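Local coordinates for protein KLLA0B12012p (Kluyveromyces lactis, PDB 6Y3P) that probably binds ATP through its ATP-grasp domain, the C-terminal part of Pby1, a direct partner of the mRNA decapping enzyme Dcp2, at residues I217-T222 with D233-L238; V221-D226 with E327-D332; Q228-D233 with S389-V394; R297-E302 with D338-L343. One frame throughout, in Å; residues are numbered along the deposited sequence.

Contact 1. Residues I217-T222 with D233-L238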
loop_
_atom_site.group_PDB
_atom_site.type_symbol
_atom_site.label_atom_id
_atom_site.label_comp_id
_atom_site.label_asym_id
_atom_site.label_seq_id
_atom_site.Cartn_x
_atom_site.Cartn_y
_atom_site.Cartn_z
ATOM N N ILE A 217 -1.920 9.226 2.578
ATOM C CA ILE A 217 -0.628 8.990 3.188
ATOM C C ILE A 217 0.034 7.818 2.456
ATOM O O ILE A 217 -0.567 6.759 2.259
ATOM C CB ILE A 217 -0.669 8.751 4.726
ATOM C CG1 ILE A 217 -1.260 9.972 5.462
ATOM C CG2 ILE A 217 0.742 8.418 5.253
ATOM C CD1 ILE A 217 -1.473 9.809 6.959
ATOM N N ARG A 218 1.275 8.022 2.053
ATOM C CA ARG A 218 2.113 6.975 1.499
ATOM C C ARG A 218 3.090 6.632 2.640
ATOM O O ARG A 218 3.912 7.463 3.043
ATOM C CB ARG A 218 2.862 7.455 0.235
ATOM C CG ARG A 218 3.883 6.439 -0.338
ATOM C CD ARG A 218 3.250 5.078 -0.552
ATOM N NE ARG A 218 3.496 4.516 -1.880
ATOM C CZ ARG A 218 2.844 4.854 -2.989
ATOM N NH1 ARG A 218 3.126 4.256 -4.139
ATOM N NH2 ARG A 218 1.926 5.815 -2.961
ATOM N N CYS A 219 2.958 5.422 3.175
ATOM C CA CYS A 219 3.797 4.909 4.243
ATOM C C CYS A 219 4.703 3.771 3.673
ATOM O O CYS A 219 4.181 2.800 3.110
ATOM C CB CYS A 219 2.902 4.421 5.383
ATOM S SG CYS A 219 3.789 3.664 6.770
ATOM N N TYR A 220 6.052 3.918 3.755
ATOM C CA TYR A 220 6.951 2.838 3.307
ATOM C C TYR A 220 7.110 1.816 4.415
ATOM O O TYR A 220 7.441 2.166 5.544
ATOM C CB TYR A 220 8.309 3.351 2.838
ATOM C CG TYR A 220 8.162 4.299 1.673
ATOM C CD1 TYR A 220 7.740 3.841 0.426
ATOM C CD2 TYR A 220 8.395 5.665 1.826
ATOM C CE1 TYR A 220 7.570 4.714 -0.648
ATOM C CE2 TYR A 220 8.238 6.549 0.757
ATOM C CZ TYR A 220 7.841 6.065 -0.484
ATOM O OH TYR A 220 7.681 6.905 -1.549
ATOM N N VAL A 221 6.813 0.563 4.098
ATOM C CA VAL A 221 6.838 -0.551 5.023
ATOM C C VAL A 221 7.846 -1.558 4.504
ATOM O O VAL A 221 7.724 -1.991 3.365
ATOM C CB VAL A 221 5.426 -1.159 5.167
ATOM C CG1 VAL A 221 5.440 -2.377 6.097
ATOM C CG2 VAL A 221 4.425 -0.120 5.655
ATOM N N THR A 222 8.850 -1.919 5.322
ATOM C CA THR A 222 9.863 -2.889 4.918
ATOM C C THR A 222 9.676 -4.179 5.668
ATOM O O THR A 222 9.659 -4.192 6.891
ATOM C CB THR A 222 11.309 -2.327 5.044
ATOM O OG1 THR A 222 11.393 -1.064 4.399
ATOM C CG2 THR A 222 12.365 -3.257 4.453
ATOM N N ASP A 233 8.593 5.836 9.819
ATOM C CA ASP A 233 7.801 6.918 10.421
ATOM C C ASP A 233 7.866 8.272 9.712
ATOM O O ASP A 233 7.121 9.161 10.096
ATOM C CB ASP A 233 8.128 7.097 11.917
ATOM C CG ASP A 233 7.298 6.188 12.809
ATOM O OD1 ASP A 233 6.410 5.477 12.274
ATOM O OD2 ASP A 233 7.533 6.187 14.038
ATOM N N ARG A 234 8.723 8.432 8.702
ATOM C CA ARG A 234 8.777 9.668 7.929
ATOM C C ARG A 234 7.900 9.384 6.711
ATOM O O ARG A 234 8.346 8.771 5.738
ATOM C CB ARG A 234 10.219 10.018 7.557
ATOM C CG ARG A 234 11.124 10.256 8.794
ATOM C CD ARG A 234 12.466 10.893 8.421
ATOM N NE ARG A 234 12.287 12.202 7.784
ATOM C CZ ARG A 234 13.223 12.846 7.101
ATOM N NH1 ARG A 234 14.439 12.326 6.975
ATOM N NH2 ARG A 234 12.958 14.026 6.551
ATOM N N MET A 235 6.607 9.685 6.844
ATOM C CA MET A 235 5.619 9.386 5.822
ATOM C C MET A 235 5.315 10.579 4.893
ATOM O O MET A 235 5.755 11.703 5.139
ATOM C CB MET A 235 4.347 8.798 6.442
ATOM C CG MET A 235 4.585 8.002 7.703
ATOM S SD MET A 235 3.029 7.284 8.266
ATOM C CE MET A 235 3.628 6.221 9.604
ATOM N N LEU A 236 4.625 10.310 3.791
ATOM C CA LEU A 236 4.329 11.325 2.787
ATOM C C LEU A 236 2.853 11.594 2.730
ATOM O O LEU A 236 2.038 10.675 2.866
ATOM C CB LEU A 236 4.771 10.830 1.389
ATOM C CG LEU A 236 6.255 10.889 0.981
ATOM C CD1 LEU A 236 7.121 10.065 1.890
ATOM C CD2 LEU A 236 6.443 10.340 -0.401
ATOM N N ALA A 237 2.513 12.844 2.469
ATOM C CA ALA A 237 1.150 13.285 2.249
ATOM C C ALA A 237 1.141 13.785 0.795
ATOM O O ALA A 237 1.901 14.685 0.444
ATOM C CB ALA A 237 0.772 14.403 3.218
ATOM N N LEU A 238 0.333 13.127 -0.043
ATOM C CA LEU A 238 0.186 13.399 -1.462
ATOM C C LEU A 238 -1.178 14.021 -1.611
ATOM O O LEU A 238 -2.186 13.369 -1.369
ATOM C CB LEU A 238 0.312 12.087 -2.293
ATOM C CG LEU A 238 1.397 11.088 -1.794
ATOM C CD1 LEU A 238 0.964 9.678 -1.951
ATOM C CD2 LEU A 238 2.684 11.278 -2.474
HETATM O O HOH W 1 7.040 6.166 5.470
#
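M235 lies against I217 and C219 at once. Its CB meets I217 CG2 at 3.8 Å, and its methyl end, CE, sits 3.8 Å from C219 SG. M235 CG stands anti to its own carbonyl carbon, and the chain runs extended from there. This brings M235 SD and CE alongside C219 SG.

The backbones are antiparallel. R218 and L236 form a hydrogen-bonded pair that is tied in both directions. R218 N donates to L236 O over 2.9 Å, and L236 N donates back to R218 O over 3.0 Å. I217 and A237 are the next pair, of the non-hydrogen-bonded kind.

The other face carries R218, Y220, L236 and L238. Here R218 CB touches L238 CD1 at 3.7 Å, so the foot of the arginine is apolar in its packing. Its guanidinium is held by a salt bridge to D332. L236 forks against the tyrosine: CD1 approaches CE2 of Y220, and L236 CD2 lies 3.8 Å from Y220 OH.

At Y220 N and R234 O a water stands in for a direct bond, accepting from Y220 N and donating to R234 O; direct pairing resumes between Y220 and Y232.

The contact belongs to the hairpin of strands 215-224 and 228-239. Helix 290-313 packs on the face with I217, C219 and M235, where I296 and I300 make contact. Helix 357-375 covers the face with Y220 and L236 through L366 and L362. Strand 326-335 runs along the far edge of strand 215-224.

Contact 2. Residues V221-D226 with E327-D332; sequences VTCSGD and ETFGFD
V221 reaches past its strand partner F329 and sets a methyl on the ring of F331, a CH-pi contact. V221 CG2 stands 3.9 Å from the centroid of the F331 ring, 26° off the normal. This methyl is anti to the V221 carbonyl carbon, which turns it to the ring. L307 and F308 of helix 290-313 also touch F331. Losing the ring to a serine here would probably open a gap beside V221 CG2 and deprive L307 and F308 of part of their packing.

V221 and F329 are a hydrogen-bonded pair. V221 N gives to F329 O over 2.9 Å, and F329 N gives to V221 O over 2.7 Å. C223 and E327 repeat the pattern. C223 SG comes obliquely to the F329 ring, 3.9 Å from CE1, a sulfur-aromatic contact. The E327 carboxylate leads away to a salt bridge with R77.

On the opposite face T222 and T328 form the non-hydrogen-bonded pair. T222 OG1 touches T328 CB at 3.3 Å.

This is regular antiparallel pairing in the middle of the sheet. Helix 290-313 covers the V221 face and helix 357-375 the T222 face, consistent with the sheet of an ATP-grasp domain.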
loop_
_atom_site.group_PDB
_atom_site.type_symbol
_atom_site.label_atom_id
_atom_site.label_comp_id
_atom_site.label_asym_id
_atom_site.label_seq_id
_atom_site.Cartn_x
_atom_site.Cartn_y
_atom_site.Cartn_z
ATOM N N VAL A 221 6.813 0.563 4.098
ATOM C CA VAL A 221 6.838 -0.551 5.023
ATOM C C VAL A 221 7.846 -1.558 4.504
ATOM O O VAL A 221 7.724 -1.991 3.365
ATOM C CB VAL A 221 5.426 -1.159 5.167
ATOM C CG1 VAL A 221 5.440 -2.377 6.097
ATOM C CG2 VAL A 221 4.425 -0.120 5.655
ATOM N N THR A 222 8.850 -1.919 5.322
ATOM C CA THR A 222 9.863 -2.889 4.918
ATOM C C THR A 222 9.676 -4.179 5.668
ATOM O O THR A 222 9.659 -4.192 6.891
ATOM C CB THR A 222 11.309 -2.327 5.044
ATOM O OG1 THR A 222 11.393 -1.064 4.399
ATOM C CG2 THR A 222 12.365 -3.257 4.453
ATOM N N CYS A 223 9.510 -5.256 4.927
ATOM C CA CYS A 223 9.475 -6.613 5.459
ATOM C C CYS A 223 10.843 -7.140 5.289
ATOM O O CYS A 223 11.396 -7.011 4.211
ATOM C CB CYS A 223 8.475 -7.484 4.712
ATOM S SG CYS A 223 6.781 -7.211 5.224
ATOM N N SER A 224 11.372 -7.769 6.313
ATOM C CA SER A 224 12.698 -8.372 6.269
ATOM C C SER A 224 12.663 -9.833 6.764
ATOM O O SER A 224 12.213 -10.085 7.878
ATOM C CB SER A 224 13.678 -7.548 7.097
ATOM O OG SER A 224 14.956 -8.152 7.012
ATOM N N GLY A 225 13.128 -10.755 5.918
ATOM C CA GLY A 225 13.228 -12.188 6.195
ATOM C C GLY A 225 11.921 -12.855 6.574
ATOM O O GLY A 225 10.870 -12.492 6.040
ATOM N N ASP A 226 11.985 -13.829 7.535
ATOM C CA ASP A 226 10.819 -14.553 8.036
ATOM C C ASP A 226 10.677 -14.478 9.579
ATOM O O ASP A 226 11.049 -15.418 10.276
ATOM C CB ASP A 226 10.800 -16.008 7.521
ATOM C CG ASP A 226 9.534 -16.816 7.800
ATOM O OD1 ASP A 226 8.765 -16.441 8.730
ATOM O OD2 ASP A 226 9.357 -17.877 7.153
ATOM N N GLU A 327 11.625 -6.614 1.422
ATOM C CA GLU A 327 10.853 -5.855 0.457
ATOM C C GLU A 327 10.297 -4.609 1.090
ATOM O O GLU A 327 9.757 -4.685 2.186
ATOM C CB GLU A 327 9.727 -6.692 -0.201
ATOM C CG GLU A 327 9.129 -5.984 -1.413
ATOM C CD GLU A 327 8.206 -6.754 -2.335
ATOM O OE1 GLU A 327 8.154 -7.998 -2.218
ATOM O OE2 GLU A 327 7.533 -6.111 -3.176
ATOM N N THR A 328 10.376 -3.470 0.380
ATOM C CA THR A 328 9.737 -2.277 0.903
ATOM C C THR A 328 8.522 -2.007 0.011
ATOM O O THR A 328 8.611 -1.986 -1.218
ATOM C CB THR A 328 10.668 -1.100 1.228
ATOM O OG1 THR A 328 10.198 0.101 0.626
ATOM C CG2 THR A 328 12.108 -1.355 0.927
ATOM N N PHE A 329 7.370 -1.901 0.655
ATOM C CA PHE A 329 6.094 -1.682 0.005
ATOM C C PHE A 329 5.623 -0.262 0.318
ATOM O O PHE A 329 5.999 0.307 1.347
ATOM C CB PHE A 329 5.039 -2.661 0.557
ATOM C CG PHE A 329 5.371 -4.131 0.474
ATOM C CD1 PHE A 329 6.039 -4.770 1.515
ATOM C CD2 PHE A 329 4.940 -4.897 -0.606
ATOM C CE1 PHE A 329 6.302 -6.148 1.460
ATOM C CE2 PHE A 329 5.199 -6.277 -0.659
ATOM C CZ PHE A 329 5.886 -6.888 0.370
ATOM N N GLY A 330 4.763 0.254 -0.564
ATOM C CA GLY A 330 4.099 1.538 -0.421
ATOM C C GLY A 330 2.674 1.351 0.063
ATOM O O GLY A 330 1.816 0.902 -0.701
ATOM N N PHE A 331 2.418 1.647 1.357
ATOM C CA PHE A 331 1.082 1.526 1.930
ATOM C C PHE A 331 0.343 2.839 1.793
ATOM O O PHE A 331 0.828 3.871 2.246
ATOM C CB PHE A 331 1.123 1.076 3.391
ATOM C CG PHE A 331 1.210 -0.408 3.629
ATOM C CD1 PHE A 331 2.271 -1.150 3.119
ATOM C CD2 PHE A 331 0.326 -1.039 4.492
ATOM C CE1 PHE A 331 2.395 -2.501 3.412
ATOM C CE2 PHE A 331 0.451 -2.395 4.781
ATOM C CZ PHE A 331 1.485 -3.118 4.241
ATOM N N ASP A 332 -0.815 2.798 1.148
ATOM C CA ASP A 332 -1.639 3.979 0.954
ATOM C C ASP A 332 -2.858 3.972 1.849
ATOM O O ASP A 332 -3.721 3.073 1.788
ATOM C CB ASP A 332 -1.990 4.205 -0.524
ATOM C CG ASP A 332 -0.744 4.561 -1.325
ATOM O OD1 ASP A 332 -0.365 5.762 -1.344
ATOM O OD2 ASP A 332 -0.099 3.634 -1.855
#

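Contact 3. Residues Q228-D233 with S389-V394; sequences QVFVYD and SKFVEV
Q228 reaches across to E393, and its NE2 donates to OE2 of E393 over 2.8 Å. The acceptor lies in the amide plane of Q228, but the nitrogen stands above the carboxylate plane, and the two planes are 77° apart. The same oxygen has a long, weak ion pair with K396.

V229 accepts at its O from V394 N, and its CG1 rests on V394 CG2 at 3.9 Å.

F230 lies on the other face. Its CB sits over the face of the F391 ring, 3.7 Å from the centroid. CG of F391 is anti to the backbone N (chi1 -156°), which swings the ring back beneath F230. The two ring planes are nearly parallel, at 6°, but slid so far that they barely overlap. F230 CE1 meets E393 CB obliquely at 3.7 Å.

V231 pairs with V392 through two backbone bonds, V231 N to V392 O and V392 N to V231 O. Its CG2 touches V394 CG2 at 3.7 Å.

Y232 CD1 comes loosely to the edge of the F391 ring, 4.3 Å from F391 CD1. The Y232 hydroxyl is bonded to L362 O.

D233 N donates almost straight to K390 O over 2.7 Å. D233 OD2 lies 3.6 Å from V392 CG2, while OD1 bonds H301. S389 OG accepts from F391 N, an ST turn that leads into the strand.

Strand 391-396, near the chain's end, thus joins strand 228-239 in antiparallel fashion. The F230 and F391 side borders helix 357-375 and the V231 side helix 290-313. A sheet layered between helices is consistent with the ATP-grasp fold of the tubulin-tyrosine ligase family.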
loop_
_atom_site.group_PDB
_atom_site.type_symbol
_atom_site.label_atom_id
_atom_site.label_comp_id
_atom_site.label_asym_id
_atom_site.label_seq_id
_atom_site.Cartn_x
_atom_site.Cartn_y
_atom_site.Cartn_z
ATOM N N GLN A 228 10.189 -9.951 9.960
ATOM C CA GLN A 228 10.218 -8.701 10.700
ATOM C C GLN A 228 9.556 -7.662 9.840
ATOM O O GLN A 228 9.789 -7.622 8.627
ATOM C CB GLN A 228 11.631 -8.283 11.032
ATOM C CG GLN A 228 12.161 -8.948 12.293
ATOM C CD GLN A 228 13.617 -8.642 12.436
ATOM O OE1 GLN A 228 14.433 -9.067 11.613
ATOM N NE2 GLN A 228 13.959 -7.811 13.415
ATOM N N VAL A 229 8.682 -6.855 10.448
ATOM C CA VAL A 229 7.954 -5.802 9.743
ATOM C C VAL A 229 8.355 -4.464 10.324
ATOM O O VAL A 229 8.284 -4.268 11.535
ATOM C CB VAL A 229 6.420 -5.991 9.691
ATOM C CG1 VAL A 229 5.794 -4.953 8.752
ATOM C CG2 VAL A 229 6.035 -7.410 9.259
ATOM N N PHE A 230 8.829 -3.566 9.454
ATOM C CA PHE A 230 9.331 -2.270 9.844
ATOM C C PHE A 230 8.573 -1.179 9.139
ATOM O O PHE A 230 8.482 -1.165 7.908
ATOM C CB PHE A 230 10.816 -2.156 9.507
ATOM C CG PHE A 230 11.707 -3.134 10.226
ATOM C CD1 PHE A 230 12.221 -2.837 11.482
ATOM C CD2 PHE A 230 12.052 -4.345 9.639
ATOM C CE1 PHE A 230 13.055 -3.733 12.139
ATOM C CE2 PHE A 230 12.894 -5.234 10.294
ATOM C CZ PHE A 230 13.382 -4.926 11.544
ATOM N N VAL A 231 8.007 -0.271 9.922
ATOM C CA VAL A 231 7.299 0.881 9.385
ATOM C C VAL A 231 8.243 2.080 9.479
ATOM O O VAL A 231 8.871 2.314 10.508
ATOM C CB VAL A 231 5.952 1.109 10.106
ATOM C CG1 VAL A 231 5.318 2.432 9.705
ATOM C CG2 VAL A 231 4.984 -0.045 9.854
ATOM N N TYR A 232 8.383 2.793 8.372
ATOM C CA TYR A 232 9.174 4.010 8.268
ATOM C C TYR A 232 8.263 5.194 8.685
ATOM O O TYR A 232 7.258 5.472 8.020
ATOM C CB TYR A 232 9.717 4.172 6.833
ATOM C CG TYR A 232 10.691 5.317 6.701
ATOM C CD1 TYR A 232 11.721 5.498 7.628
ATOM C CD2 TYR A 232 10.601 6.212 5.646
ATOM C CE1 TYR A 232 12.613 6.565 7.523
ATOM C CE2 TYR A 232 11.495 7.277 5.523
ATOM C CZ TYR A 232 12.500 7.446 6.464
ATOM O OH TYR A 232 13.388 8.477 6.327
ATOM N N ASP A 233 8.593 5.836 9.819
ATOM C CA ASP A 233 7.801 6.918 10.421
ATOM C C ASP A 233 7.866 8.272 9.712
ATOM O O ASP A 233 7.121 9.161 10.096
ATOM C CB ASP A 233 8.128 7.097 11.917
ATOM C CG ASP A 233 7.298 6.188 12.809
ATOM O OD1 ASP A 233 6.410 5.477 12.274
ATOM O OD2 ASP A 233 7.533 6.187 14.038
ATOM N N SER A 389 14.886 5.890 16.751
ATOM C CA SER A 389 14.786 5.401 15.380
ATOM C C SER A 389 13.434 5.703 14.741
ATOM O O SER A 389 12.397 5.570 15.388
ATOM C CB SER A 389 15.036 3.901 15.339
ATOM O OG SER A 389 15.050 3.421 14.007
ATOM N N LYS A 390 13.449 6.067 13.461
ATOM C CA LYS A 390 12.218 6.288 12.707
ATOM C C LYS A 390 11.843 5.033 11.894
ATOM O O LYS A 390 10.832 5.037 11.195
ATOM C CB LYS A 390 12.301 7.564 11.858
ATOM C CG LYS A 390 12.636 8.786 12.713
ATOM C CD LYS A 390 11.684 9.929 12.514
ATOM C CE LYS A 390 12.113 11.118 13.332
ATOM N NZ LYS A 390 11.630 11.014 14.734
ATOM N N PHE A 391 12.638 3.948 12.031
ATOM C CA PHE A 391 12.431 2.632 11.402
ATOM C C PHE A 391 11.988 1.713 12.535
ATOM O O PHE A 391 12.812 1.149 13.245
ATOM C CB PHE A 391 13.727 2.140 10.763
ATOM C CG PHE A 391 13.570 1.143 9.639
ATOM C CD1 PHE A 391 12.942 1.505 8.445
ATOM C CD2 PHE A 391 14.158 -0.118 9.719
ATOM C CE1 PHE A 391 12.862 0.609 7.380
ATOM C CE2 PHE A 391 14.093 -1.008 8.641
ATOM C CZ PHE A 391 13.437 -0.643 7.487
ATOM N N VAL A 392 10.683 1.614 12.729
ATOM C CA VAL A 392 10.097 0.915 13.867
ATOM C C VAL A 392 9.621 -0.509 13.557
ATOM O O VAL A 392 8.807 -0.712 12.655
ATOM C CB VAL A 392 8.958 1.808 14.434
ATOM C CG1 VAL A 392 8.336 1.211 15.699
ATOM C CG2 VAL A 392 9.452 3.237 14.681
ATOM N N GLU A 393 10.086 -1.478 14.355
ATOM C CA GLU A 393 9.663 -2.865 14.240
ATOM C C GLU A 393 8.279 -3.009 14.864
ATOM O O GLU A 393 8.146 -2.856 16.081
ATOM C CB GLU A 393 10.649 -3.798 14.908
ATOM C CG GLU A 393 10.470 -5.223 14.431
ATOM C CD GLU A 393 11.127 -6.214 15.359
ATOM O OE1 GLU A 393 10.447 -6.690 16.294
ATOM O OE2 GLU A 393 12.346 -6.437 15.210
ATOM N N VAL A 394 7.253 -3.296 14.022
ATOM C CA VAL A 394 5.847 -3.370 14.433
ATOM C C VAL A 394 5.340 -4.808 14.558
ATOM O O VAL A 394 4.288 -5.047 15.154
ATOM C CB VAL A 394 4.932 -2.502 13.522
ATOM C CG1 VAL A 394 5.366 -1.048 13.543
ATOM C CG2 VAL A 394 4.895 -3.031 12.081
#

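Contact 4. Residues R297-E302 with D338-L343; sequences RTQIHE and DYQVKL
Q299 bonds the backbone of Y339 and V341 with both ends of its amide. NE2 donates to Y339 O over 2.8 Å, in the plane of its own amide and in that of the carbonyl. OE1 accepts from V341 N over 2.9 Å, the donor lying 37° above the carbonyl plane. The side chain runs extended beyond CG, straight out from the helix to the backbone on both sides of Q340. Two bonds fix the amide's rotation. NE2 has a further weak bond to E295 O. An alanine here would remove both groups and is likely to leave Y339 O and V341 N without their mates.

The amide of Q340 lies nearly parallel to that of Q299, with planes 9° apart. Their oxygens approach to 3.3 Å, but both are acceptors, so OE1 of Q299 and OE1 of Q340 make no bond. Q340 turns its NE2 back to D338 O instead, over 2.9 Å.

The apolar contacts come from V341. Its CG2, in the crowded position between backbone N and carbonyl carbon, meets Q299 CB at 3.8 Å. CG1 faces CG1 of I300 at 4.2 Å. I296 and F333 also touch this valine.

Q299 thus binds the turn of the beta hairpin formed by strands 326-335 and 341-347. The arrangement is a helix packed against an antiparallel sheet, with one side-chain amide hydrogen-bonded to the backbone where a strand begins.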
loop_
_atom_site.group_PDB
_atom_site.type_symbol
_atom_site.label_atom_id
_atom_site.label_comp_id
_atom_site.label_asym_id
_atom_site.label_seq_id
_atom_site.Cartn_x
_atom_site.Cartn_y
_atom_site.Cartn_z
ATOM N N ARG A 297 -0.001 7.693 13.550
ATOM C CA ARG A 297 1.153 6.799 13.468
ATOM C C ARG A 297 0.833 5.491 14.211
ATOM O O ARG A 297 1.087 4.418 13.691
ATOM C CB ARG A 297 2.385 7.473 14.079
ATOM C CG ARG A 297 3.426 7.875 13.061
ATOM C CD ARG A 297 4.399 8.869 13.648
ATOM N NE ARG A 297 4.416 10.054 12.799
ATOM C CZ ARG A 297 4.321 11.304 13.233
ATOM N NH1 ARG A 297 4.246 11.561 14.538
ATOM N NH2 ARG A 297 4.315 12.312 12.371
ATOM N N THR A 298 0.250 5.597 15.409
ATOM C CA THR A 298 -0.162 4.462 16.239
ATOM C C THR A 298 -1.123 3.575 15.448
ATOM O O THR A 298 -0.819 2.396 15.275
ATOM C CB THR A 298 -0.658 4.994 17.572
ATOM O OG1 THR A 298 0.464 5.677 18.138
ATOM C CG2 THR A 298 -1.144 3.881 18.530
ATOM N N GLN A 299 -2.199 4.157 14.871
ATOM C CA GLN A 299 -3.141 3.427 13.987
ATOM C C GLN A 299 -2.438 2.758 12.818
ATOM O O GLN A 299 -2.758 1.612 12.498
ATOM C CB GLN A 299 -4.206 4.354 13.394
ATOM C CG GLN A 299 -5.137 5.002 14.397
ATOM C CD GLN A 299 -6.014 6.001 13.690
ATOM O OE1 GLN A 299 -6.914 5.630 12.921
ATOM N NE2 GLN A 299 -5.753 7.297 13.920
ATOM N N ILE A 300 -1.472 3.451 12.185
ATOM C CA ILE A 300 -0.740 2.888 11.035
ATOM C C ILE A 300 0.061 1.629 11.444
ATOM O O ILE A 300 -0.002 0.598 10.765
ATOM C CB ILE A 300 0.107 3.970 10.298
ATOM C CG1 ILE A 300 -0.828 4.833 9.420
ATOM C CG2 ILE A 300 1.229 3.324 9.445
ATOM C CD1 ILE A 300 -0.310 6.224 8.950
ATOM N N HIS A 301 0.784 1.712 12.554
ATOM C CA HIS A 301 1.589 0.597 13.058
ATOM C C HIS A 301 0.718 -0.552 13.429
ATOM O O HIS A 301 1.090 -1.679 13.186
ATOM C CB HIS A 301 2.350 1.028 14.301
ATOM C CG HIS A 301 3.412 2.025 14.029
ATOM N ND1 HIS A 301 4.328 2.360 14.988
ATOM C CD2 HIS A 301 3.683 2.716 12.905
ATOM C CE1 HIS A 301 5.135 3.235 14.419
ATOM N NE2 HIS A 301 4.789 3.463 13.164
ATOM N N GLU A 302 -0.443 -0.281 14.018
ATOM C CA GLU A 302 -1.373 -1.324 14.382
ATOM C C GLU A 302 -1.951 -2.037 13.170
ATOM O O GLU A 302 -1.999 -3.267 13.156
ATOM C CB GLU A 302 -2.461 -0.757 15.303
ATOM C CG GLU A 302 -3.129 -1.796 16.179
ATOM C CD GLU A 302 -2.246 -2.809 16.892
ATOM O OE1 GLU A 302 -1.109 -2.469 17.301
ATOM O OE2 GLU A 302 -2.721 -3.953 17.061
ATOM N N ASP A 338 -11.848 12.917 11.422
ATOM C CA ASP A 338 -11.717 12.522 12.836
ATOM C C ASP A 338 -10.364 11.914 13.104
ATOM O O ASP A 338 -10.191 11.280 14.138
ATOM C CB ASP A 338 -12.838 11.562 13.279
ATOM C CG ASP A 338 -14.219 12.134 13.065
ATOM O OD1 ASP A 338 -14.439 13.310 13.438
ATOM O OD2 ASP A 338 -15.074 11.418 12.492
ATOM N N TYR A 339 -9.388 12.142 12.177
ATOM C CA TYR A 339 -7.999 11.674 12.227
ATOM C C TYR A 339 -7.910 10.141 12.282
ATOM O O TYR A 339 -6.964 9.598 12.834
ATOM C CB TYR A 339 -7.190 12.364 13.357
ATOM C CG TYR A 339 -7.334 13.873 13.358
ATOM C CD1 TYR A 339 -8.340 14.497 14.091
ATOM C CD2 TYR A 339 -6.453 14.679 12.636
ATOM C CE1 TYR A 339 -8.487 15.879 14.089
ATOM C CE2 TYR A 339 -6.600 16.066 12.612
ATOM C CZ TYR A 339 -7.616 16.659 13.347
ATOM O OH TYR A 339 -7.762 18.018 13.375
ATOM N N GLN A 340 -8.879 9.457 11.637
ATOM C CA GLN A 340 -8.934 8.002 11.525
ATOM C C GLN A 340 -8.361 7.567 10.187
ATOM O O GLN A 340 -8.733 8.119 9.149
ATOM C CB GLN A 340 -10.371 7.468 11.737
ATOM C CG GLN A 340 -11.003 7.783 13.124
ATOM C CD GLN A 340 -10.037 7.535 14.262
ATOM O OE1 GLN A 340 -9.702 6.395 14.581
ATOM N NE2 GLN A 340 -9.499 8.598 14.849
ATOM N N VAL A 341 -7.436 6.602 10.206
ATOM C CA VAL A 341 -6.823 6.103 8.971
ATOM C C VAL A 341 -7.635 4.963 8.353
ATOM O O VAL A 341 -8.280 4.188 9.040
ATOM C CB VAL A 341 -5.302 5.723 9.072
ATOM C CG1 VAL A 341 -4.479 6.792 9.790
ATOM C CG2 VAL A 341 -5.094 4.355 9.709
ATOM N N LYS A 342 -7.549 4.843 7.048
ATOM C CA LYS A 342 -8.214 3.777 6.349
ATOM C C LYS A 342 -7.292 3.252 5.304
ATOM O O LYS A 342 -6.848 4.007 4.452
ATOM C CB LYS A 342 -9.616 4.197 5.838
ATOM C CG LYS A 342 -10.701 3.727 6.833
ATOM C CD LYS A 342 -12.007 4.516 6.782
ATOM C CE LYS A 342 -13.062 4.004 7.757
ATOM N NZ LYS A 342 -13.587 2.641 7.410
ATOM N N LEU A 343 -6.904 1.975 5.428
ATOM C CA LEU A 343 -6.023 1.378 4.428
ATOM C C LEU A 343 -6.774 1.207 3.112
ATOM O O LEU A 343 -7.873 0.651 3.076
ATOM C CB LEU A 343 -5.378 0.051 4.887
ATOM C CG LEU A 343 -4.421 -0.608 3.882
ATOM C CD1 LEU A 343 -3.167 0.231 3.656
ATOM C CD2 LEU A 343 -4.069 -2.007 4.318
#

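Overall arrangement
All four contacts involve one antiparallel sheet. Contacts 1 and 2 use the two edges of strand 215-224; their centres are 11 Å apart. They are tied by a probable bond, C219 O to F331 N at 2.7 Å, and by the R218 NH2 to D332 OD1 salt bridge at 2.8 Å. Contact 3 adds the last strand on the far edge of strand 228-239, and F391 CZ packs on T222 CB at 3.7 Å. Contact 4 brings in helix 290-313; the centres of contacts 4 and 2 are about 17 Å apart. Its H301 NE2 meets OD1 of D233, which takes part in contact 3, at 2.7 Å. The whole is consistent with the core of an ATP-grasp domain.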